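Side-chain contacts in probable fumarate reductase Ifc3 (Shewanella frigidimarina, PDB 1QO8), which catalyses the essentially one-way reduction of fumarate to succinate, using one FAD and four covalently bound c-type haems per subunit: residues I371-R376 against T395-A400; G379-N384 against S461-Y466; F411-F416 against M435-D440; A359-G364 against K399-I404; Q419-A424 against P488-K493. One frame throughout, in Å; residues are numbered along the deposited sequence.

Contact 1: residues I371-R376 against T395-A400; sequences ISETVR and TTRDKA
E373 and R397 meet through their charged ends, E373 OE2 lying 3.2 Å from R397 NH2 in a salt bridge. The carboxylate does not sit in the guanidinium plane: OE2 lies well out of it with no N-H directed at it. The other oxygen, E373 OE1, stands over one face, 3.4 Å from R397 NE and offset toward the rim, and the two planar groups are turned 76° apart.

Torsions explain the approach. E373 CG is tucked between its backbone N and carbonyl carbon (chi1 77°), beyond which the chain runs extended. R397 is stretched from CG to NE, and the two side chains cross at about a right angle.

Beside this pair, R376 NH1 passes 4.4 Å from A400 CB, a loose van der Waals contact of the guanidinium with a methyl approached obliquely; the hydrogen bond of NH1 goes to the carbonyl of E393. S372 OG takes a capping bond from T374 N in the turn leading into the helix, and T396, at an N-cap, accepts weakly from K399 N.

By similarity, S372 and E373 bind fumarate and R397 is the proton donor. Without the carboxylate, as with an alanine here, the R397 guanidinium would probably lose the charge over its face and swing away more easily. Lacking a directed N-H bond, E373 probably holds the guanidinium by charge and contact over its face, with little directional control over its rotation.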
# COMPACT_ATOMS: atom_id res chain seq x y z
N ILE A 371 -8.74 16.61 -21.59
CA ILE A 371 -8.41 17.17 -22.95
C ILE A 371 -7.72 16.05 -23.71
O ILE A 371 -6.67 15.54 -23.33
CB ILE A 371 -7.65 18.48 -22.84
CG1 ILE A 371 -8.63 19.52 -22.25
CG2 ILE A 371 -7.26 19.00 -24.25
CD1 ILE A 371 -8.27 19.78 -20.83
N SER A 372 -8.41 15.51 -24.70
CA SER A 372 -7.95 14.48 -25.55
C SER A 372 -6.54 14.77 -26.16
O SER A 372 -6.20 15.88 -26.56
CB SER A 372 -8.92 14.34 -26.75
OG SER A 372 -8.39 13.26 -27.50
N GLU A 373 -5.74 13.75 -26.20
CA GLU A 373 -4.38 13.81 -26.83
C GLU A 373 -4.50 14.13 -28.30
O GLU A 373 -3.61 14.82 -28.84
CB GLU A 373 -3.66 12.51 -26.49
CG GLU A 373 -4.14 11.33 -27.33
CD GLU A 373 -3.53 10.05 -26.78
OE1 GLU A 373 -2.79 10.13 -25.75
OE2 GLU A 373 -3.73 8.95 -27.30
N THR A 374 -5.66 13.91 -28.95
CA THR A 374 -5.88 14.28 -30.34
C THR A 374 -5.89 15.80 -30.52
O THR A 374 -5.69 16.23 -31.70
CB THR A 374 -7.12 13.66 -30.96
OG1 THR A 374 -8.31 14.30 -30.52
CG2 THR A 374 -7.25 12.17 -30.66
N VAL A 375 -6.03 16.62 -29.47
CA VAL A 375 -5.85 18.05 -29.60
C VAL A 375 -4.41 18.37 -30.05
O VAL A 375 -4.26 19.19 -30.98
CB VAL A 375 -6.26 18.94 -28.44
CG1 VAL A 375 -6.17 20.43 -28.75
CG2 VAL A 375 -7.75 18.64 -28.06
N ARG A 376 -3.40 17.79 -29.41
CA ARG A 376 -2.01 17.85 -29.82
C ARG A 376 -1.81 17.08 -31.15
O ARG A 376 -1.25 17.65 -32.08
CB ARG A 376 -1.09 17.36 -28.70
CG ARG A 376 -1.20 18.21 -27.43
CD ARG A 376 -0.39 17.55 -26.30
NE ARG A 376 -1.18 16.50 -25.62
CZ ARG A 376 -0.78 15.30 -25.33
NH1 ARG A 376 0.44 14.97 -25.77
NH2 ARG A 376 -1.33 14.33 -24.65
N THR A 395 5.11 13.43 -27.60
CA THR A 395 5.67 12.38 -26.81
C THR A 395 4.61 11.37 -26.31
O THR A 395 3.41 11.54 -26.52
CB THR A 395 6.25 12.82 -25.45
OG1 THR A 395 5.91 14.16 -25.10
CG2 THR A 395 7.62 12.39 -25.20
N THR A 396 5.08 10.38 -25.55
CA THR A 396 4.19 9.40 -24.95
C THR A 396 3.46 10.09 -23.79
O THR A 396 3.96 11.08 -23.23
CB THR A 396 4.98 8.22 -24.32
OG1 THR A 396 5.83 8.91 -23.36
CG2 THR A 396 5.95 7.53 -25.30
N ARG A 397 2.46 9.41 -23.25
CA ARG A 397 1.62 10.04 -22.23
C ARG A 397 2.40 10.16 -20.93
O ARG A 397 2.29 11.15 -20.24
CB ARG A 397 0.37 9.22 -21.95
CG ARG A 397 -0.38 8.86 -23.19
CD ARG A 397 -1.34 7.73 -22.82
NE ARG A 397 -2.08 7.34 -24.01
CZ ARG A 397 -3.42 7.27 -23.90
NH1 ARG A 397 -3.96 7.62 -22.72
NH2 ARG A 397 -4.18 6.90 -24.93
N ASP A 398 3.17 9.10 -20.59
CA ASP A 398 3.86 9.24 -19.30
C ASP A 398 4.93 10.30 -19.36
O ASP A 398 5.18 10.93 -18.37
CB ASP A 398 4.38 7.96 -18.69
CG ASP A 398 5.05 7.01 -19.63
OD1 ASP A 398 6.21 7.28 -20.00
OD2 ASP A 398 4.37 5.99 -19.97
N LYS A 399 5.68 10.46 -20.46
CA LYS A 399 6.55 11.61 -20.59
C LYS A 399 5.88 12.97 -20.51
O LYS A 399 6.41 13.92 -19.91
CB LYS A 399 7.31 11.48 -21.94
CG LYS A 399 8.44 10.41 -21.85
CD LYS A 399 9.28 10.52 -23.12
CE LYS A 399 10.37 9.50 -23.33
NZ LYS A 399 9.95 8.11 -22.98
N ALA A 400 4.75 13.16 -21.19
CA ALA A 400 3.99 14.38 -21.10
C ALA A 400 3.53 14.59 -19.67
O ALA A 400 3.81 15.71 -19.16
CB ALA A 400 2.89 14.41 -22.19

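Contact 2: residues G379-N384 against S461-Y466; sequences GAVMVN and SDYNGY
V381 and Y463 carry most of this buried contact, with a methyl set squarely over an aromatic ring. V381 CG2 lies 3.7 Å from the centroid of the Y463 ring and 10° off the ring normal, a CH-pi contact over the face. The distances to individual ring atoms confirm the centring: V381 CG2 is 3.7 Å from Y463 CE2 and 4.1 Å from Y463 CG.

V381 presents this methyl because CG1 takes the place anti to the backbone N (chi1 173°), which puts CG2 beside that N. The Y463 side chain leaves helix 453-469 and slides past the valine in the opposite direction, carrying its hydroxyl toward G379.

There the third residue joins through solvent. G379 O and Y463 OH are 4.2 Å apart, and one water spans them, donating to G379 O at 2.7 Å and accepting from Y463 OH at 2.6 Å, close to the ring plane. G379 follows helix 374-377 and closes it with a Schellman motif.

Strand 381-383, paired with strand 412-417, is thus packed against helix 453-469. Chemically, the ring's two properties are used separately: its face receives a methyl, while its hydroxyl proton is given to a water that in turn satisfies a main-chain carbonyl.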
# COMPACT_ATOMS: atom_id res chain seq x y z
N GLY A 379 -2.52 19.26 -34.08
CA GLY A 379 -1.77 20.46 -34.29
C GLY A 379 -1.37 21.35 -33.14
O GLY A 379 -0.64 22.31 -33.32
N ALA A 380 -2.07 21.17 -31.95
CA ALA A 380 -1.90 22.22 -30.96
C ALA A 380 -0.47 22.11 -30.40
O ALA A 380 0.13 21.07 -30.41
CB ALA A 380 -2.90 22.02 -29.83
N VAL A 381 -0.04 23.19 -29.82
CA VAL A 381 1.17 23.41 -29.12
C VAL A 381 0.91 23.37 -27.58
O VAL A 381 -0.18 23.75 -27.19
CB VAL A 381 1.66 24.82 -29.50
CG1 VAL A 381 2.86 25.34 -28.73
CG2 VAL A 381 2.00 24.81 -31.01
N MET A 382 1.95 22.97 -26.82
CA MET A 382 1.87 22.97 -25.36
C MET A 382 3.00 23.82 -24.80
O MET A 382 4.15 23.59 -25.15
CB MET A 382 1.90 21.54 -24.81
CG MET A 382 1.57 21.50 -23.29
SD MET A 382 1.34 19.78 -22.75
CE MET A 382 2.88 19.01 -23.21
N VAL A 383 2.58 24.74 -23.95
CA VAL A 383 3.42 25.79 -23.41
C VAL A 383 3.25 25.85 -21.87
O VAL A 383 2.20 25.46 -21.32
CB VAL A 383 2.90 26.97 -24.21
CG1 VAL A 383 2.24 28.11 -23.52
CG2 VAL A 383 3.82 27.37 -25.36
N ASN A 384 4.31 26.26 -21.19
CA ASN A 384 4.21 26.30 -19.71
C ASN A 384 3.58 27.61 -19.28
O ASN A 384 3.13 28.37 -20.17
CB ASN A 384 5.57 26.04 -19.09
CG ASN A 384 6.56 27.16 -19.34
OD1 ASN A 384 6.27 28.27 -19.84
ND2 ASN A 384 7.77 26.76 -18.93
N SER A 461 6.61 32.67 -33.05
CA SER A 461 7.48 32.72 -34.28
C SER A 461 8.44 31.57 -34.38
O SER A 461 8.59 30.95 -35.47
CB SER A 461 8.20 34.07 -34.41
OG SER A 461 9.40 34.12 -33.67
N ASP A 462 9.05 31.10 -33.27
CA ASP A 462 9.88 29.89 -33.48
C ASP A 462 8.99 28.81 -34.03
O ASP A 462 9.41 28.12 -34.94
CB ASP A 462 10.45 29.36 -32.16
CG ASP A 462 11.55 30.25 -31.59
OD1 ASP A 462 11.93 31.18 -32.34
OD2 ASP A 462 11.97 29.99 -30.43
N TYR A 463 7.82 28.54 -33.32
CA TYR A 463 7.14 27.31 -33.80
C TYR A 463 6.63 27.53 -35.23
O TYR A 463 6.58 26.55 -35.96
CB TYR A 463 5.93 27.02 -32.88
CG TYR A 463 5.29 25.70 -33.21
CD1 TYR A 463 5.76 24.52 -32.68
CD2 TYR A 463 4.20 25.63 -34.02
CE1 TYR A 463 5.25 23.26 -32.94
CE2 TYR A 463 3.59 24.39 -34.30
CZ TYR A 463 4.13 23.27 -33.80
OH TYR A 463 3.48 22.08 -34.07
N ASN A 464 6.12 28.69 -35.62
CA ASN A 464 5.72 28.88 -37.02
C ASN A 464 6.88 28.63 -38.01
O ASN A 464 6.69 28.02 -39.07
CB ASN A 464 5.17 30.32 -37.25
CG ASN A 464 3.82 30.49 -36.48
OD1 ASN A 464 3.19 29.48 -36.11
ND2 ASN A 464 3.41 31.73 -36.21
N GLY A 465 8.11 28.96 -37.60
CA GLY A 465 9.30 28.66 -38.43
C GLY A 465 9.52 27.16 -38.41
O GLY A 465 9.97 26.63 -39.42
N TYR A 466 9.21 26.44 -37.30
CA TYR A 466 9.32 24.99 -37.34
C TYR A 466 8.24 24.44 -38.26
O TYR A 466 8.44 23.34 -38.80
CB TYR A 466 9.30 24.24 -36.00
CG TYR A 466 10.21 24.81 -34.93
CD1 TYR A 466 11.46 25.35 -35.36
CD2 TYR A 466 9.90 24.84 -33.58
CE1 TYR A 466 12.32 25.93 -34.46
CE2 TYR A 466 10.75 25.39 -32.65
CZ TYR A 466 11.97 25.93 -33.12
OH TYR A 466 12.84 26.51 -32.23
O HOH W 1 1.17 22.20 -35.36

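Contact 3: residues F411-F416 against M435-D440; sequences FAWIIF and MLYKGD
W413 and Y437 form the aromatic part of the contact, a T-shaped pair in which the indole's six-membered ring turns its edge to the tyrosine face. The centroids are 5.1 Å apart and the planes stand at 83°. The leading edge atoms are W413 CZ3, 3.6 Å from Y437 CD1, and W413 CH2, 3.8 Å from Y437 CE1, which places the indole toward the rim of the tyrosine face. With CG beside the backbone N (chi1 -70°), W413 brings the benzo end of its indole to the tyrosine although its CB does not point that way, and the two side chains cross obliquely.

The strands that carry them, 412-417 and 437-439, are not hydrogen-bonded to each other. Each pairs antiparallel with strand 489-505 of the mixed sheet, so these side chains meet across an intervening strand. I414 and F416 have backbone bonds to V492 and Y490 of that strand.

The purely aliphatic-aromatic part is looser. F416 CZ reaches L436 CD1 at 4.2 Å, the methyl lying at the ring's edge near its plane, and the two side chains cross at about a right angle. Y490 of the intervening strand touches both residues, its ring meeting that of F416, while V427 of helix 425-432 packs on F416 and Y430 on L436.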
# COMPACT_ATOMS: atom_id res chain seq x y z
N PHE A 411 1.35 22.81 -14.22
CA PHE A 411 0.32 22.71 -15.26
C PHE A 411 0.89 23.21 -16.60
O PHE A 411 1.97 23.77 -16.63
CB PHE A 411 -0.91 23.52 -14.86
CG PHE A 411 -0.69 25.00 -14.95
CD1 PHE A 411 -0.15 25.68 -13.88
CD2 PHE A 411 -1.02 25.72 -16.08
CE1 PHE A 411 0.04 27.06 -13.87
CE2 PHE A 411 -0.77 27.08 -16.14
CZ PHE A 411 -0.25 27.77 -15.04
N ALA A 412 0.09 23.07 -17.65
CA ALA A 412 0.59 23.65 -18.94
C ALA A 412 -0.62 24.25 -19.61
O ALA A 412 -1.79 24.14 -19.11
CB ALA A 412 1.26 22.52 -19.73
N TRP A 413 -0.41 24.91 -20.71
CA TRP A 413 -1.48 25.39 -21.59
C TRP A 413 -1.48 24.67 -22.93
O TRP A 413 -0.45 24.57 -23.62
CB TRP A 413 -1.18 26.87 -21.80
CG TRP A 413 -1.37 27.79 -20.64
CD1 TRP A 413 -0.42 28.42 -19.92
CD2 TRP A 413 -2.64 28.27 -20.12
NE1 TRP A 413 -1.01 29.20 -18.96
CE2 TRP A 413 -2.36 29.15 -19.08
CE3 TRP A 413 -3.95 28.07 -20.49
CZ2 TRP A 413 -3.35 29.81 -18.34
CZ3 TRP A 413 -4.97 28.71 -19.79
CH2 TRP A 413 -4.65 29.56 -18.69
N ILE A 414 -2.64 24.24 -23.43
CA ILE A 414 -2.64 23.76 -24.81
C ILE A 414 -3.23 24.84 -25.72
O ILE A 414 -4.29 25.35 -25.34
CB ILE A 414 -3.32 22.41 -24.94
CG1 ILE A 414 -2.38 21.36 -24.30
CG2 ILE A 414 -3.66 22.08 -26.38
CD1 ILE A 414 -2.99 20.00 -24.12
N ILE A 415 -2.48 25.16 -26.78
CA ILE A 415 -2.62 26.44 -27.53
C ILE A 415 -2.79 26.22 -29.02
O ILE A 415 -2.31 25.15 -29.40
CB ILE A 415 -1.35 27.19 -27.20
CG1 ILE A 415 -1.94 28.10 -26.12
CG2 ILE A 415 -0.20 27.89 -27.93
CD1 ILE A 415 -1.14 27.88 -24.90
N PHE A 416 -3.64 27.00 -29.68
CA PHE A 416 -3.90 26.71 -31.09
C PHE A 416 -4.55 27.95 -31.69
O PHE A 416 -4.89 28.86 -30.91
CB PHE A 416 -4.66 25.43 -31.41
CG PHE A 416 -5.91 25.35 -30.57
CD1 PHE A 416 -7.08 26.00 -30.95
CD2 PHE A 416 -5.86 24.67 -29.33
CE1 PHE A 416 -8.21 25.87 -30.11
CE2 PHE A 416 -7.00 24.54 -28.52
CZ PHE A 416 -8.16 25.17 -28.90
N MET A 435 -14.14 26.32 -21.55
CA MET A 435 -12.75 26.00 -21.15
C MET A 435 -11.64 26.76 -21.86
O MET A 435 -10.46 26.81 -21.43
CB MET A 435 -12.65 24.48 -21.41
CG MET A 435 -13.48 23.73 -20.30
SD MET A 435 -13.48 21.99 -20.90
CE MET A 435 -11.78 21.51 -20.49
N LEU A 436 -12.02 27.42 -22.97
CA LEU A 436 -10.92 28.09 -23.74
C LEU A 436 -10.76 29.53 -23.37
O LEU A 436 -11.75 30.31 -23.47
CB LEU A 436 -11.30 28.06 -25.23
CG LEU A 436 -11.54 26.67 -25.81
CD1 LEU A 436 -11.62 26.83 -27.31
CD2 LEU A 436 -10.47 25.68 -25.25
N TYR A 437 -9.55 29.96 -23.04
CA TYR A 437 -9.20 31.37 -23.07
C TYR A 437 -8.97 31.81 -24.52
O TYR A 437 -8.58 30.96 -25.33
CB TYR A 437 -7.87 31.58 -22.32
CG TYR A 437 -8.02 31.40 -20.81
CD1 TYR A 437 -8.27 30.19 -20.22
CD2 TYR A 437 -7.87 32.53 -20.00
CE1 TYR A 437 -8.37 30.04 -18.84
CE2 TYR A 437 -7.99 32.43 -18.61
CZ TYR A 437 -8.25 31.20 -18.06
OH TYR A 437 -8.36 31.13 -16.68
N LYS A 438 -9.18 33.09 -24.85
CA LYS A 438 -8.99 33.45 -26.26
C LYS A 438 -8.53 34.88 -26.40
O LYS A 438 -8.66 35.62 -25.45
CB LYS A 438 -10.19 33.22 -27.14
CG LYS A 438 -11.47 33.87 -26.73
CD LYS A 438 -12.64 33.24 -27.51
CE LYS A 438 -12.88 31.81 -27.02
NZ LYS A 438 -14.34 31.47 -26.95
N GLY A 439 -7.84 35.18 -27.48
CA GLY A 439 -7.30 36.55 -27.65
C GLY A 439 -7.46 36.77 -29.19
O GLY A 439 -7.25 35.84 -29.98
N ASP A 440 -7.81 38.02 -29.52
CA ASP A 440 -7.73 38.40 -30.92
C ASP A 440 -6.31 38.36 -31.43
O ASP A 440 -6.17 38.20 -32.62
CB ASP A 440 -8.42 39.75 -31.23
CG ASP A 440 -9.92 39.45 -31.26
OD1 ASP A 440 -10.41 38.35 -30.90
OD2 ASP A 440 -10.72 40.33 -31.67

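Contact 4: residues A359-G364 against K399-I404; sequences AHPTVG and KASDAI
P361 packs against S401 at the point where the backbones come nearest, their CA atoms 4.7 Å apart. The close approach is filled by the serine hydroxyl and the proline's CA and CB: S401 OG lies 3.6 Å from both P361 CB and P361 CA. The hydroxyl makes no hydrogen bond to the proline here; its bond goes back along its own helix to the carbonyl of R397. With OG anti to the carbonyl carbon (chi1 -47°), beside the backbone N, the serine can serve that carbonyl and still lie along the proline.

One turn on, I404 completes the tight part. I404 CD1 comes within 3.4 Å of P361 O and 4.0 Å of T362 CG2, the threonine and isoleucine crossing at about a right angle. T362 gives its methyl to this packing and its hydroxyl to I371 O, which separates its apolar and polar duties between two branches.

Away from this core the contact thins quickly. A400 CB lies 4.5 Å from P361 CB, while K399 is exposed on another side of the helix, and D402 packs on H282 of the second subunit.

The chain turns its corner at P361, immediately after H360, a succinate-binding residue by similarity, and R397, the likely proton donor, lies one turn before S401. Helix 397-405 therefore rests on the bend of strand 357-364, with P496 of strand 489-505 touching S401 and I404, A412 of strand 412-417 against I404, and I414 of the same strand on T362.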
# COMPACT_ATOMS: atom_id res chain seq x y z
N ALA A 359 -3.34 7.53 -14.30
CA ALA A 359 -3.60 8.96 -14.51
C ALA A 359 -3.83 9.30 -15.97
O ALA A 359 -3.34 8.59 -16.82
CB ALA A 359 -2.36 9.75 -14.10
N HIS A 360 -4.17 10.55 -16.24
CA HIS A 360 -4.34 10.99 -17.63
C HIS A 360 -3.48 12.22 -17.73
O HIS A 360 -3.49 13.07 -16.87
CB HIS A 360 -5.84 11.22 -17.93
CG HIS A 360 -6.05 11.74 -19.31
ND1 HIS A 360 -6.58 11.01 -20.34
CD2 HIS A 360 -5.81 12.98 -19.83
CE1 HIS A 360 -6.63 11.74 -21.44
NE2 HIS A 360 -6.23 12.93 -21.11
N PRO A 361 -2.68 12.35 -18.79
CA PRO A 361 -1.83 13.47 -18.97
C PRO A 361 -2.34 14.86 -19.01
O PRO A 361 -1.62 15.79 -18.64
CB PRO A 361 -0.97 13.13 -20.22
CG PRO A 361 -1.70 12.03 -20.86
CD PRO A 361 -2.68 11.36 -19.92
N THR A 362 -3.44 15.27 -19.61
CA THR A 362 -3.86 16.63 -19.76
C THR A 362 -5.37 16.68 -19.46
O THR A 362 -6.28 16.44 -20.30
CB THR A 362 -3.62 17.04 -21.28
OG1 THR A 362 -4.30 16.07 -22.07
CG2 THR A 362 -2.13 17.05 -21.60
N VAL A 363 -5.67 16.73 -18.14
CA VAL A 363 -7.05 16.99 -17.64
C VAL A 363 -7.22 18.48 -17.46
O VAL A 363 -6.26 19.12 -16.99
CB VAL A 363 -7.21 16.31 -16.23
CG1 VAL A 363 -8.55 16.51 -15.61
CG2 VAL A 363 -7.04 14.78 -16.44
N GLY A 364 -8.42 19.04 -17.73
CA GLY A 364 -8.51 20.49 -17.51
C GLY A 364 -8.21 20.90 -16.10
O GLY A 364 -8.62 20.19 -15.18
N LYS A 399 5.68 10.46 -20.46
CA LYS A 399 6.55 11.61 -20.59
C LYS A 399 5.88 12.97 -20.51
O LYS A 399 6.41 13.92 -19.91
CB LYS A 399 7.31 11.48 -21.94
CG LYS A 399 8.44 10.41 -21.85
CD LYS A 399 9.28 10.52 -23.12
CE LYS A 399 10.37 9.50 -23.33
NZ LYS A 399 9.95 8.11 -22.98
N ALA A 400 4.75 13.16 -21.19
CA ALA A 400 3.99 14.38 -21.10
C ALA A 400 3.53 14.59 -19.67
O ALA A 400 3.81 15.71 -19.16
CB ALA A 400 2.89 14.41 -22.19
N SER A 401 2.97 13.69 -18.90
CA SER A 401 2.65 14.02 -17.50
C SER A 401 3.84 14.44 -16.64
O SER A 401 3.76 15.43 -15.93
CB SER A 401 2.17 12.78 -16.64
OG SER A 401 1.24 12.23 -17.55
N ASP A 402 4.91 13.63 -16.79
CA ASP A 402 6.10 13.94 -15.98
C ASP A 402 6.67 15.27 -16.43
O ASP A 402 6.94 16.04 -15.50
CB ASP A 402 7.18 12.83 -16.05
CG ASP A 402 8.37 13.24 -15.16
OD1 ASP A 402 8.22 13.26 -13.92
OD2 ASP A 402 9.45 13.61 -15.68
N ALA A 403 6.72 15.66 -17.72
CA ALA A 403 7.26 17.01 -17.97
C ALA A 403 6.31 18.13 -17.55
O ALA A 403 6.74 19.20 -17.14
CB ALA A 403 7.59 17.18 -19.46
N ILE A 404 4.99 17.98 -17.69
CA ILE A 404 4.09 18.98 -17.12
C ILE A 404 4.36 19.15 -15.60
O ILE A 404 4.50 20.29 -15.18
CB ILE A 404 2.60 18.67 -17.40
CG1 ILE A 404 2.25 18.64 -18.93
CG2 ILE A 404 1.84 19.77 -16.69
CD1 ILE A 404 0.95 17.97 -19.26

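Contact 5: residues Q419-A424 against P488-K493; sequences QLYKKA and PYYAVK
Helix 418-423 lies against strand 489-505, the long strand of the mixed sheet, and the whole contact between their segments is one pair of tyrosines. The rings of Y421 and Y490 are nearly parallel, their planes 4° apart, but slid so that the centroids are 4.6 Å apart and overlap is slight. The shortest approach is Y421 CD1 to Y490 CZ at 3.5 Å.

The direction of the slide is clear from the atoms. Y490 OH stands over the centre of the Y421 ring, 3.7 Å from Y421 CG, whereas Y421 CD1 lies over the Y490 ring toward its rim. Y421 CB also reaches Y490 CE2 at 3.8 Å. The phenolic C-O end of Y490 thus covers the face of Y421, with the two side chains directed at about a right angle to each other.

Such a pairing of a helix side chain with a strand side chain joins the helix to the face of the sheet, whose strand 412-417 leads directly into helix 418-423. The helical tyrosine has CG anti to its backbone N (chi1 -175°), which directs the ring from the helix toward the strand.

The far end of the same ring is tied to a second helix: Y421 OH is hydrogen-bonded to OD2 of D431, on helix 425-432. A leucine in place of Y421 would probably uncover part of the Y490 ring face and leave the D431 carboxylate without its phenol partner. V427, from the same helix as D431, packs against Y421 as well.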
# COMPACT_ATOMS: atom_id res chain seq x y z
N GLN A 419 -7.34 27.93 -37.20
CA GLN A 419 -7.34 26.81 -38.14
C GLN A 419 -7.70 25.54 -37.42
O GLN A 419 -8.39 24.59 -37.83
CB GLN A 419 -5.98 26.64 -38.93
CG GLN A 419 -5.31 27.95 -39.31
CD GLN A 419 -3.86 27.76 -39.79
OE1 GLN A 419 -3.55 27.06 -40.76
NE2 GLN A 419 -2.89 28.23 -39.04
N LEU A 420 -7.03 25.34 -36.22
CA LEU A 420 -7.36 24.13 -35.49
C LEU A 420 -8.83 24.26 -35.04
O LEU A 420 -9.53 23.29 -35.13
CB LEU A 420 -6.50 23.92 -34.20
CG LEU A 420 -6.53 22.50 -33.66
CD1 LEU A 420 -5.14 22.15 -33.04
CD2 LEU A 420 -7.56 22.31 -32.52
N TYR A 421 -9.23 25.39 -34.52
CA TYR A 421 -10.59 25.55 -33.97
C TYR A 421 -11.58 25.17 -35.04
O TYR A 421 -12.49 24.38 -34.80
CB TYR A 421 -10.88 26.99 -33.55
CG TYR A 421 -12.22 27.24 -32.85
CD1 TYR A 421 -12.32 27.08 -31.46
CD2 TYR A 421 -13.34 27.70 -33.56
CE1 TYR A 421 -13.52 27.36 -30.84
CE2 TYR A 421 -14.55 27.95 -32.97
CZ TYR A 421 -14.62 27.75 -31.55
OH TYR A 421 -15.78 28.04 -30.87
N LYS A 422 -11.33 25.73 -36.26
CA LYS A 422 -12.30 25.49 -37.35
C LYS A 422 -12.25 24.05 -37.80
O LYS A 422 -13.27 23.65 -38.29
CB LYS A 422 -12.13 26.33 -38.62
CG LYS A 422 -12.76 27.68 -38.53
CD LYS A 422 -12.78 28.47 -39.81
CE LYS A 422 -11.42 28.54 -40.49
NZ LYS A 422 -11.38 29.51 -41.63
N LYS A 423 -11.22 23.27 -37.57
CA LYS A 423 -11.16 21.89 -38.08
C LYS A 423 -11.50 20.81 -37.06
O LYS A 423 -11.38 19.60 -37.32
CB LYS A 423 -9.67 21.59 -38.40
CG LYS A 423 -9.45 20.34 -39.22
CD LYS A 423 -8.41 19.37 -38.62
CE LYS A 423 -8.36 18.03 -39.32
NZ LYS A 423 -8.16 16.84 -38.44
N ALA A 424 -11.74 21.24 -35.80
CA ALA A 424 -11.93 20.17 -34.77
C ALA A 424 -13.10 20.59 -33.84
O ALA A 424 -12.95 21.45 -32.98
CB ALA A 424 -10.70 20.05 -33.94
N PRO A 488 -8.93 33.86 -33.98
CA PRO A 488 -8.59 34.21 -32.63
C PRO A 488 -7.53 33.15 -32.23
O PRO A 488 -7.45 32.10 -32.87
CB PRO A 488 -9.77 34.15 -31.69
CG PRO A 488 -10.96 33.90 -32.53
CD PRO A 488 -10.39 33.67 -33.90
N TYR A 489 -6.77 33.38 -31.19
CA TYR A 489 -5.87 32.39 -30.62
C TYR A 489 -6.46 31.87 -29.29
O TYR A 489 -7.15 32.63 -28.63
CB TYR A 489 -4.48 32.97 -30.38
CG TYR A 489 -3.90 33.53 -31.70
CD1 TYR A 489 -4.18 34.82 -32.07
CD2 TYR A 489 -3.17 32.75 -32.53
CE1 TYR A 489 -3.67 35.31 -33.29
CE2 TYR A 489 -2.63 33.21 -33.72
CZ TYR A 489 -2.90 34.52 -34.08
OH TYR A 489 -2.40 34.96 -35.29
N TYR A 490 -6.26 30.59 -29.01
CA TYR A 490 -6.97 29.92 -27.93
C TYR A 490 -6.02 29.23 -26.97
O TYR A 490 -4.96 28.80 -27.43
CB TYR A 490 -7.83 28.79 -28.52
CG TYR A 490 -8.98 29.33 -29.35
CD1 TYR A 490 -10.20 29.70 -28.81
CD2 TYR A 490 -8.77 29.50 -30.73
CE1 TYR A 490 -11.21 30.21 -29.63
CE2 TYR A 490 -9.76 29.98 -31.56
CZ TYR A 490 -10.97 30.32 -30.99
OH TYR A 490 -11.94 30.80 -31.83
N ALA A 491 -6.47 29.05 -25.71
CA ALA A 491 -5.72 28.17 -24.80
C ALA A 491 -6.64 27.44 -23.79
O ALA A 491 -7.62 28.03 -23.31
CB ALA A 491 -4.74 28.99 -23.99
N VAL A 492 -6.22 26.22 -23.41
CA VAL A 492 -6.90 25.51 -22.36
C VAL A 492 -5.87 25.14 -21.25
O VAL A 492 -4.79 24.65 -21.62
CB VAL A 492 -7.34 24.07 -22.57
CG1 VAL A 492 -8.63 23.79 -21.79
CG2 VAL A 492 -7.19 23.53 -23.94
N LYS A 493 -6.27 25.34 -19.99
CA LYS A 493 -5.31 25.03 -18.92
C LYS A 493 -5.37 23.58 -18.49
O LYS A 493 -6.47 23.07 -18.30
CB LYS A 493 -5.57 25.99 -17.76
CG LYS A 493 -4.53 25.91 -16.63
CD LYS A 493 -5.01 27.04 -15.66
CE LYS A 493 -4.05 27.48 -14.63
NZ LYS A 493 -4.74 28.56 -13.77

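How the contacts relate
All five contacts lie within the FAD-binding domain and on the same side of the chain's centre. Contacts 1 and 4 are nearest, with centres about 7 Å apart; they share K399 and A400 of helix 397-405 and hold several of the residues assigned by similarity to substrate binding and proton donation. Contacts 3 and 5, about 8 Å apart between centres, are joined through strand 489-505, to which strands 412-417 and 437-439 both pair. Contact 2, centred about 13 Å from each of these, adds strand 381-383. Along the chain, contact 3 is nested within the loop closed by contact 2, while contacts 1 and 4 precede contacts 3 and 5. The sheet, through strand 357-364 with H360, links the edge of the substrate site to contacts 2, 3 and 5, while contact 1 packs beside it.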